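Local coordinates for protein putative tryptophan halogenase (PDB 6Y1W) that is a putative flavin-dependent halogenase of the tryptophan halogenase family, thought to use FAD in a monooxygenase-like reaction, at residues R14-V19 / Q363-V368; Q85-V90 / A162-A167; T254-A259 / H281-G286. All coordinates share one frame; numbering follows the deposited sequence.

Contact 1: residues R14-V19 / Q363-V368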
loop_
_atom_site.group_PDB
_atom_site.type_symbol
_atom_site.label_atom_id
_atom_site.label_comp_id
_atom_site.label_asym_id
_atom_site.label_seq_id
_atom_site.Cartn_x
_atom_site.Cartn_y
_atom_site.Cartn_z
ATOM N N ARG A 14 0.697 33.149 -10.641
ATOM C CA ARG A 14 0.694 31.941 -9.846
ATOM C C ARG A 14 1.697 30.896 -10.335
ATOM O O ARG A 14 1.971 29.956 -9.589
ATOM C CB ARG A 14 -0.711 31.327 -9.832
ATOM C CG ARG A 14 -1.808 32.206 -9.211
ATOM C CD ARG A 14 -3.143 31.464 -9.185
ATOM N NE ARG A 14 -3.147 30.301 -8.288
ATOM C CZ ARG A 14 -3.954 29.249 -8.438
ATOM N NH1 ARG A 14 -4.810 29.212 -9.453
ATOM N NH2 ARG A 14 -3.909 28.228 -7.579
ATOM N N LEU A 15 2.238 31.006 -11.550
ATOM C CA LEU A 15 3.103 29.939 -12.051
ATOM C C LEU A 15 4.376 29.837 -11.214
ATOM O O LEU A 15 5.018 30.846 -10.921
ATOM C CB LEU A 15 3.459 30.180 -13.512
ATOM C CG LEU A 15 2.279 29.990 -14.446
ATOM C CD1 LEU A 15 2.612 30.589 -15.816
ATOM C CD2 LEU A 15 1.919 28.513 -14.560
ATOM N N VAL A 16 4.746 28.614 -10.826
ATOM C CA VAL A 16 5.931 28.397 -10.001
ATOM C C VAL A 16 7.139 28.269 -10.922
ATOM O O VAL A 16 7.269 27.280 -11.645
ATOM C CB VAL A 16 5.772 27.158 -9.114
ATOM C CG1 VAL A 16 7.062 26.929 -8.355
ATOM C CG2 VAL A 16 4.569 27.391 -8.138
ATOM N N ARG A 17 8.010 29.297 -10.917
ATOM C CA ARG A 17 9.214 29.318 -11.733
ATOM C C ARG A 17 10.482 29.498 -10.940
ATOM O O ARG A 17 11.558 29.225 -11.477
ATOM C CB ARG A 17 9.145 30.459 -12.772
ATOM C CG ARG A 17 8.161 30.195 -13.886
ATOM C CD ARG A 17 8.557 28.988 -14.743
ATOM N NE ARG A 17 7.671 27.850 -14.496
ATOM C CZ ARG A 17 6.481 27.679 -15.072
ATOM N NH1 ARG A 17 5.743 26.619 -14.762
ATOM N NH2 ARG A 17 6.024 28.566 -15.948
ATOM N N ARG A 18 10.400 29.993 -9.704
ATOM C CA ARG A 18 11.572 30.264 -8.885
ATOM C C ARG A 18 11.386 29.531 -7.567
ATOM O O ARG A 18 10.373 29.730 -6.880
ATOM C CB ARG A 18 11.766 31.774 -8.645
ATOM C CG ARG A 18 11.924 32.606 -9.949
ATOM C CD ARG A 18 11.687 34.108 -9.708
ATOM N NE ARG A 18 10.397 34.299 -9.050
ATOM C CZ ARG A 18 9.959 35.445 -8.548
ATOM N NH1 ARG A 18 10.704 36.542 -8.649
ATOM N NH2 ARG A 18 8.771 35.490 -7.941
ATOM N N VAL A 19 12.344 28.675 -7.226
ATOM C CA VAL A 19 12.318 27.927 -5.969
ATOM C C VAL A 19 13.495 28.379 -5.126
ATOM O O VAL A 19 14.638 28.392 -5.596
ATOM C CB VAL A 19 12.378 26.411 -6.194
ATOM C CG1 VAL A 19 12.361 25.652 -4.842
ATOM C CG2 VAL A 19 11.216 25.947 -7.076
ATOM N N GLN A 363 6.642 14.450 -6.912
ATOM C CA GLN A 363 5.487 13.757 -7.481
ATOM C C GLN A 363 4.227 14.608 -7.498
ATOM O O GLN A 363 3.274 14.249 -8.199
ATOM C CB GLN A 363 5.234 12.451 -6.711
ATOM C CG GLN A 363 6.305 11.434 -7.022
ATOM C CD GLN A 363 6.144 10.176 -6.258
ATOM O OE1 GLN A 363 5.707 10.195 -5.119
ATOM N NE2 GLN A 363 6.558 9.066 -6.851
ATOM N N THR A 364 4.196 15.719 -6.773
ATOM C CA THR A 364 3.053 16.630 -6.814
ATOM C C THR A 364 3.505 18.042 -7.159
ATOM O O THR A 364 2.912 19.034 -6.719
ATOM C CB THR A 364 2.283 16.617 -5.494
ATOM O OG1 THR A 364 1.077 17.390 -5.635
ATOM C CG2 THR A 364 3.128 17.194 -4.397
ATOM N N PHE A 365 4.555 18.153 -7.990
ATOM C CA PHE A 365 5.197 19.443 -8.133
ATOM C C PHE A 365 4.243 20.443 -8.786
ATOM O O PHE A 365 3.589 20.109 -9.774
ATOM C CB PHE A 365 6.521 19.393 -8.926
ATOM C CG PHE A 365 7.359 20.608 -8.656
ATOM C CD1 PHE A 365 8.121 20.691 -7.487
ATOM C CD2 PHE A 365 7.242 21.737 -9.450
ATOM C CE1 PHE A 365 8.811 21.849 -7.186
ATOM C CE2 PHE A 365 7.954 22.883 -9.143
ATOM C CZ PHE A 365 8.721 22.940 -8.006
ATOM N N PRO A 366 4.114 21.648 -8.242
ATOM C CA PRO A 366 3.058 22.558 -8.715
ATOM C C PRO A 366 3.456 23.236 -10.023
ATOM O O PRO A 366 4.589 23.717 -10.176
ATOM C CB PRO A 366 2.948 23.595 -7.584
ATOM C CG PRO A 366 4.373 23.588 -6.942
ATOM C CD PRO A 366 4.738 22.108 -6.984
ATOM N N GLN A 367 2.518 23.249 -10.973
ATOM C CA GLN A 367 2.483 24.365 -11.925
ATOM C C GLN A 367 2.024 25.628 -11.214
ATOM O O GLN A 367 2.641 26.696 -11.341
ATOM C CB GLN A 367 1.533 24.074 -13.084
ATOM C CG GLN A 367 1.837 22.859 -13.869
ATOM C CD GLN A 367 2.800 23.117 -15.015
ATOM O OE1 GLN A 367 3.464 24.194 -15.092
ATOM N NE2 GLN A 367 2.908 22.128 -15.905
ATOM N N VAL A 368 0.907 25.538 -10.507
ATOM C CA VAL A 368 0.423 26.582 -9.610
ATOM C C VAL A 368 0.142 25.888 -8.290
ATOM O O VAL A 368 -0.146 24.690 -8.270
ATOM C CB VAL A 368 -0.859 27.300 -10.125
ATOM C CG1 VAL A 368 -0.616 27.961 -11.494
ATOM C CG2 VAL A 368 -2.064 26.324 -10.161
HETATM O O HOH W 1 6.542 24.579 -11.966
#

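Contact 2: residues Q85-V90 / A162-A167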
loop_
_atom_site.group_PDB
_atom_site.type_symbol
_atom_site.label_atom_id
_atom_site.label_comp_id
_atom_site.label_asym_id
_atom_site.label_seq_id
_atom_site.Cartn_x
_atom_site.Cartn_y
_atom_site.Cartn_z
ATOM N N GLN A 85 33.067 8.458 2.678
ATOM C CA GLN A 85 33.681 7.529 3.643
ATOM C C GLN A 85 32.731 6.387 4.016
ATOM O O GLN A 85 32.810 5.834 5.136
ATOM C CB GLN A 85 34.178 8.256 4.904
ATOM C CG GLN A 85 35.243 9.334 4.597
ATOM C CD GLN A 85 36.611 8.702 4.401
ATOM O OE1 GLN A 85 36.961 7.709 5.058
ATOM N NE2 GLN A 85 37.385 9.262 3.458
ATOM N N ALA A 86 31.859 5.982 3.075
ATOM C CA ALA A 86 30.708 5.164 3.459
ATOM C C ALA A 86 31.027 3.679 3.562
ATOM O O ALA A 86 31.923 3.162 2.894
ATOM C CB ALA A 86 29.553 5.345 2.467
ATOM N N THR A 87 30.256 2.976 4.403
ATOM C CA THR A 87 30.308 1.520 4.471
ATOM C C THR A 87 28.905 0.965 4.263
ATOM O O THR A 87 27.921 1.710 4.221
ATOM C CB THR A 87 30.876 1.014 5.826
ATOM O OG1 THR A 87 29.980 1.383 6.883
ATOM C CG2 THR A 87 32.295 1.639 6.127
ATOM N N PHE A 88 28.802 -0.350 4.161
ATOM C CA PHE A 88 27.493 -0.961 3.985
ATOM C C PHE A 88 26.836 -1.289 5.322
ATOM O O PHE A 88 27.506 -1.571 6.327
ATOM C CB PHE A 88 27.601 -2.234 3.127
ATOM C CG PHE A 88 27.974 -1.950 1.705
ATOM C CD1 PHE A 88 26.996 -1.511 0.787
ATOM C CD2 PHE A 88 29.283 -2.070 1.269
ATOM C CE1 PHE A 88 27.327 -1.202 -0.528
ATOM C CE2 PHE A 88 29.614 -1.753 -0.065
ATOM C CZ PHE A 88 28.641 -1.325 -0.949
ATOM N N LYS A 89 25.495 -1.274 5.306
ATOM C CA LYS A 89 24.693 -1.571 6.486
ATOM C C LYS A 89 23.640 -2.588 6.114
ATOM O O LYS A 89 22.923 -2.379 5.136
ATOM C CB LYS A 89 24.000 -0.287 6.989
ATOM C CG LYS A 89 23.032 -0.546 8.151
ATOM C CD LYS A 89 22.273 0.726 8.487
ATOM C CE LYS A 89 21.148 0.404 9.514
ATOM N NZ LYS A 89 20.121 1.544 9.523
ATOM N N VAL A 90 23.533 -3.676 6.895
ATOM C CA VAL A 90 22.473 -4.663 6.675
ATOM C C VAL A 90 21.505 -4.763 7.844
ATOM O O VAL A 90 20.555 -5.555 7.773
ATOM C CB VAL A 90 23.041 -6.055 6.338
ATOM C CG1 VAL A 90 23.824 -6.006 5.033
ATOM C CG2 VAL A 90 23.936 -6.560 7.490
ATOM N N ALA A 162 21.763 -0.796 3.115
ATOM C CA ALA A 162 21.873 0.655 3.002
ATOM C C ALA A 162 23.301 1.038 3.404
ATOM O O ALA A 162 24.219 0.223 3.223
ATOM C CB ALA A 162 20.828 1.365 3.864
ATOM N N TYR A 163 23.506 2.238 3.975
ATOM C CA TYR A 163 24.858 2.771 4.160
ATOM C C TYR A 163 25.046 3.381 5.539
ATOM O O TYR A 163 24.113 3.900 6.153
ATOM C CB TYR A 163 25.161 3.892 3.152
ATOM C CG TYR A 163 24.713 3.576 1.733
ATOM C CD1 TYR A 163 25.443 2.704 0.957
ATOM C CD2 TYR A 163 23.575 4.175 1.217
ATOM C CE1 TYR A 163 25.043 2.411 -0.357
ATOM C CE2 TYR A 163 23.143 3.893 -0.097
ATOM C CZ TYR A 163 23.907 3.038 -0.874
ATOM O OH TYR A 163 23.440 2.804 -2.155
ATOM N N HIS A 164 26.299 3.386 5.981
ATOM C CA HIS A 164 26.765 4.308 6.997
ATOM C C HIS A 164 27.565 5.368 6.262
ATOM O O HIS A 164 28.426 5.014 5.457
ATOM C CB HIS A 164 27.670 3.570 8.000
ATOM C CG HIS A 164 27.013 2.379 8.650
ATOM N ND1 HIS A 164 27.399 1.076 8.375
ATOM C CD2 HIS A 164 25.969 2.286 9.522
ATOM C CE1 HIS A 164 26.662 0.238 9.092
ATOM N NE2 HIS A 164 25.779 0.946 9.784
ATOM N N LEU A 165 27.299 6.657 6.523
ATOM C CA LEU A 165 27.968 7.669 5.720
ATOM C C LEU A 165 28.342 8.878 6.566
ATOM O O LEU A 165 27.838 9.083 7.669
ATOM C CB LEU A 165 27.110 8.118 4.511
ATOM C CG LEU A 165 25.681 8.615 4.807
ATOM C CD1 LEU A 165 25.695 10.035 5.368
ATOM C CD2 LEU A 165 24.794 8.563 3.547
ATOM N N ASP A 166 29.272 9.670 6.033
ATOM C CA ASP A 166 29.591 10.969 6.636
ATOM C C ASP A 166 28.603 11.974 6.067
ATOM O O ASP A 166 28.592 12.223 4.858
ATOM C CB ASP A 166 31.039 11.373 6.310
ATOM C CG ASP A 166 31.435 12.690 6.998
ATOM O OD1 ASP A 166 30.783 13.721 6.734
ATOM O OD2 ASP A 166 32.391 12.722 7.821
ATOM N N ALA A 167 27.709 12.512 6.917
ATOM C CA ALA A 167 26.642 13.384 6.412
ATOM C C ALA A 167 27.159 14.698 5.856
ATOM O O ALA A 167 26.595 15.222 4.886
ATOM C CB ALA A 167 25.624 13.673 7.522
#

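Contact 3: residues T254-A259 / H281-G286. With BUD ((2S,3S)-butane-2,3-diol), chain L.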
loop_
_atom_site.group_PDB
_atom_site.type_symbol
_atom_site.label_atom_id
_atom_site.label_comp_id
_atom_site.label_asym_id
_atom_site.label_seq_id
_atom_site.Cartn_x
_atom_site.Cartn_y
_atom_site.Cartn_z
ATOM N N THR A 254 35.460 8.211 17.124
ATOM C CA THR A 254 36.618 7.501 17.661
ATOM C C THR A 254 37.374 6.854 16.517
ATOM O O THR A 254 36.828 6.600 15.444
ATOM C CB THR A 254 36.239 6.415 18.688
ATOM O OG1 THR A 254 35.216 5.549 18.137
ATOM C CG2 THR A 254 35.755 7.043 20.003
ATOM N N GLU A 255 38.650 6.533 16.760
ATOM C CA GLU A 255 39.346 5.788 15.724
ATOM C C GLU A 255 38.797 4.359 15.612
ATOM O O GLU A 255 38.256 3.779 16.567
ATOM C CB GLU A 255 40.866 5.767 15.990
ATOM C CG GLU A 255 41.220 5.027 17.186
ATOM C CD GLU A 255 42.643 5.355 17.703
ATOM O OE1 GLU A 255 43.518 5.876 16.948
ATOM O OE2 GLU A 255 42.860 5.069 18.887
ATOM N N SER A 256 38.934 3.796 14.419
ATOM C CA SER A 256 38.609 2.394 14.216
ATOM C C SER A 256 39.580 1.509 14.994
ATOM O O SER A 256 40.777 1.807 15.091
ATOM C CB SER A 256 38.689 2.058 12.731
ATOM O OG SER A 256 37.959 3.014 11.966
ATOM N N VAL A 257 39.061 0.413 15.541
ATOM C CA VAL A 257 39.885 -0.556 16.255
ATOM C C VAL A 257 39.878 -1.911 15.575
ATOM O O VAL A 257 40.387 -2.886 16.134
ATOM C CB VAL A 257 39.456 -0.695 17.724
ATOM C CG1 VAL A 257 39.642 0.622 18.443
ATOM C CG2 VAL A 257 38.027 -1.206 17.849
ATOM N N GLY A 258 39.323 -1.985 14.382
ATOM C CA GLY A 258 39.196 -3.247 13.684
ATOM C C GLY A 258 38.425 -3.018 12.406
ATOM O O GLY A 258 38.061 -1.888 12.062
ATOM N N ALA A 259 38.187 -4.111 11.698
ATOM C CA ALA A 259 37.463 -4.037 10.451
ATOM C C ALA A 259 36.046 -3.519 10.706
ATOM O O ALA A 259 35.451 -3.773 11.758
ATOM C CB ALA A 259 37.420 -5.415 9.791
ATOM N N HIS A 281 37.161 4.841 7.910
ATOM C CA HIS A 281 38.400 5.106 8.639
ATOM C C HIS A 281 38.172 5.697 10.002
ATOM O O HIS A 281 39.116 6.267 10.572
ATOM C CB HIS A 281 39.327 6.032 7.840
ATOM C CG HIS A 281 39.692 5.449 6.513
ATOM N ND1 HIS A 281 40.629 4.435 6.368
ATOM C CD2 HIS A 281 39.244 5.734 5.273
ATOM C CE1 HIS A 281 40.717 4.112 5.087
ATOM N NE2 HIS A 281 39.905 4.899 4.402
ATOM N N ARG A 282 36.939 5.655 10.513
ATOM C CA ARG A 282 36.645 6.087 11.874
ATOM C C ARG A 282 35.292 5.495 12.259
ATOM O O ARG A 282 34.628 4.833 11.451
ATOM C CB ARG A 282 36.652 7.614 11.984
ATOM C CG ARG A 282 35.412 8.246 11.392
ATOM C CD ARG A 282 35.380 9.771 11.671
ATOM N NE ARG A 282 34.026 10.318 11.572
ATOM C CZ ARG A 282 33.556 10.917 10.475
ATOM N NH1 ARG A 282 34.336 11.038 9.411
ATOM N NH2 ARG A 282 32.308 11.401 10.452
ATOM N N VAL A 283 34.882 5.762 13.497
ATOM C CA VAL A 283 33.621 5.253 14.028
ATOM C C VAL A 283 32.846 6.402 14.657
ATOM O O VAL A 283 33.423 7.218 15.386
ATOM C CB VAL A 283 33.919 4.144 15.053
ATOM C CG1 VAL A 283 32.645 3.728 15.804
ATOM C CG2 VAL A 283 34.556 2.943 14.331
ATOM N N GLY A 284 31.543 6.499 14.349
ATOM C CA GLY A 284 30.688 7.474 14.998
ATOM C C GLY A 284 30.015 6.873 16.226
ATOM O O GLY A 284 29.616 5.723 16.219
ATOM N N ASN A 285 29.939 7.676 17.302
ATOM C CA ASN A 285 29.341 7.232 18.557
ATOM C C ASN A 285 28.436 8.325 19.089
ATOM O O ASN A 285 28.674 9.510 18.859
ATOM C CB ASN A 285 30.397 6.955 19.656
ATOM C CG ASN A 285 31.502 6.027 19.190
ATOM O OD1 ASN A 285 31.456 4.819 19.430
ATOM N ND2 ASN A 285 32.554 6.606 18.571
ATOM N N GLY A 286 27.442 7.937 19.864
ATOM C CA GLY A 286 26.664 8.955 20.573
ATOM C C GLY A 286 25.804 8.297 21.625
ATOM O O GLY A 286 25.585 7.089 21.591
HETATM C C1 BUD L . 35.912 16.354 12.069
HETATM O O1 BUD L . 36.873 15.947 9.905
HETATM C C2 BUD L . 36.810 15.455 11.230
HETATM O O2 BUD L . 37.168 13.212 10.547
HETATM C C3 BUD L . 36.248 14.043 11.192
HETATM C C4 BUD L . 36.115 13.531 12.621
HETATM O O HOH W 2 40.581 5.234 12.632
#

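Contact 1: residues R14-V19 / Q363-V368
V16 N donates a hydrogen bond to Q367 O (2.9 Å, N-H...O 159°), which ties the lead-in to strand 18-22 to the loop between helices 350-363 and 371-397. Strand 18-22 leads into a glycine-rich turn and helix 25-39, consistent with the opening of a Rossmann-type nucleotide-binding fold. The tight part of the contact is apolar. V16 points at the loop with its two branches split: CG2 meets P366 CG at 4.0 Å, and CG1 approaches the F365 ring obliquely. V19 CG2 reaches the edge of the same ring, 4.0 Å from F365 CZ. F365 has CG anti to the backbone N (chi1 -161°), which brings the ring to V16 and V19. L35 and L39 of helix 25-39 and L217 also touch this ring. Two separate parts at the rim are looser. In one, V368 CG2 lies over one face of the R14 guanidinium, 3.7 Å from R14 NH2, while R14 NH2 is hydrogen-bonded to I369 O. In the other, R17 doubles back through bends at chi2 and chi3 toward the Q367 amide. The two planes stand 82° apart. R17 NH1 makes only a weak bond to Q367 OE1 (3.3 Å). The second subunit reaches both tight and loose parts: its P461 packs on F365, and its D464 OD2 and H459 O accept from Q367 NE2. A water bridges the segments, donating to V16 O and to P366 O, each at 2.8 Å.

Contact 2: residues Q85-V90 / A162-A167
T87 and H164 face each other as a hydrogen-bonded pair in an antiparallel sheet, where strand 87-89 lies along strand 162-166. T87 N to H164 O and H164 N to T87 O are both 2.9 Å. K89 and A162 form the next such pair, and F88 with Y163 is the non-hydrogen-bonded pair between them. The rings of F88 and Y163 meet obliquely, with F88 CE1 4.3 Å from Y163 CE1. The T87, H164 and K89 side chains lie on one face of the sheet. H164 ND1 donates to T87 OG1 at 3.0 Å, with the hydroxyl nearly in the ring plane. T87 OG1 sits between its backbone N and carbonyl carbon (chi1 65°), which brings it to the ring edge. K89 crosses H164 at about a right angle. Its CB lies over one face of the ring, 3.7 Å from the centroid, as a CH-pi contact. The extended lysine chain then carries NZ past the ring. Further out, H164 NE2 bonds T264 OG1, so both ring nitrogens are held. P278 O bonds T87 OG1 and positions that hydroxyl from the second shell. On the other face, F88 and Y163 pack on M81 of helix 77-83, and Y163 OH bonds E77. K89 is the predicted active-site lysine, and E347, a predicted tryptophan-binding residue, is close by. K89 NZ is gripped by S348 OG and T62 O.

Contact 3: residues T254-A259 / H281-G286
T254 and V283 form an antiparallel hydrogen-bonded pair, with CA atoms 5.2 Å apart. Both backbone bonds are 2.9 Å: T254 N to V283 O and V283 N to T254 O. E255 and R282 still lie close, with their CA atoms 4.7 Å apart. The chains part only at S256 and H281. There a water joins them, accepting from S256 N and donating to H281 O.

The T254 and V283 side chains lie on the same face of the sheet. T254 OG1 is 3.6 Å from V283 CB, and the two side chains cross at a slant. N285, two residues further along, points its amide at the same hydroxyl. N285 ND2 donates to T254 OG1 at 2.9 Å (N-H...O 157°), with the oxygen close to the amide plane. The same ND2 also bonds V252 O, so two acceptors fix the rotation of the amide. V283 CG2 turns the other way, toward S256, and touches its CA at 4.1 Å.

R282 leaves this face. Its CB stays near T254 O, and the chain runs extended from CG to NE. NE bonds Q253 OE1, and NH2 makes a salt bridge to D166 OD2. These two partners fix how the guanidinium is turned. A bound butanediol lies over one face of it, with BUD C3 3.9 Å above the plane. BUD O2 is 3.7 Å from R282 NH1, a loose approach.

The arrangement is the end of a strand pairing in the mixed sheet, where strands 248-254 and 283-289 run antiparallel. At the end of this strand pair R282 lies beside the butanediol, at a pocket that also includes V56, G57 and T313.

How the contacts relate
Along the chain, contact 2 and then contact 3 follow in series, both nested inside the loop closed by contact 1. Contact 1 stands apart, its centre 34 Å from that of contact 2 and 44 Å from that of contact 3. It lies at strand 18-22 of the eight-stranded mixed sheet and reaches the second subunit. Contacts 2 and 3 have centres 13 Å apart and touch directly. D166 OD2 and R282 NH2 form a salt bridge of 2.9 Å, where the three-stranded sheet of contact 2 meets the seven-stranded sheet of contact 3. The strand pair carrying K89, the predicted active-site lysine, thus packs near contact 3, away from the dimer-facing contact 1.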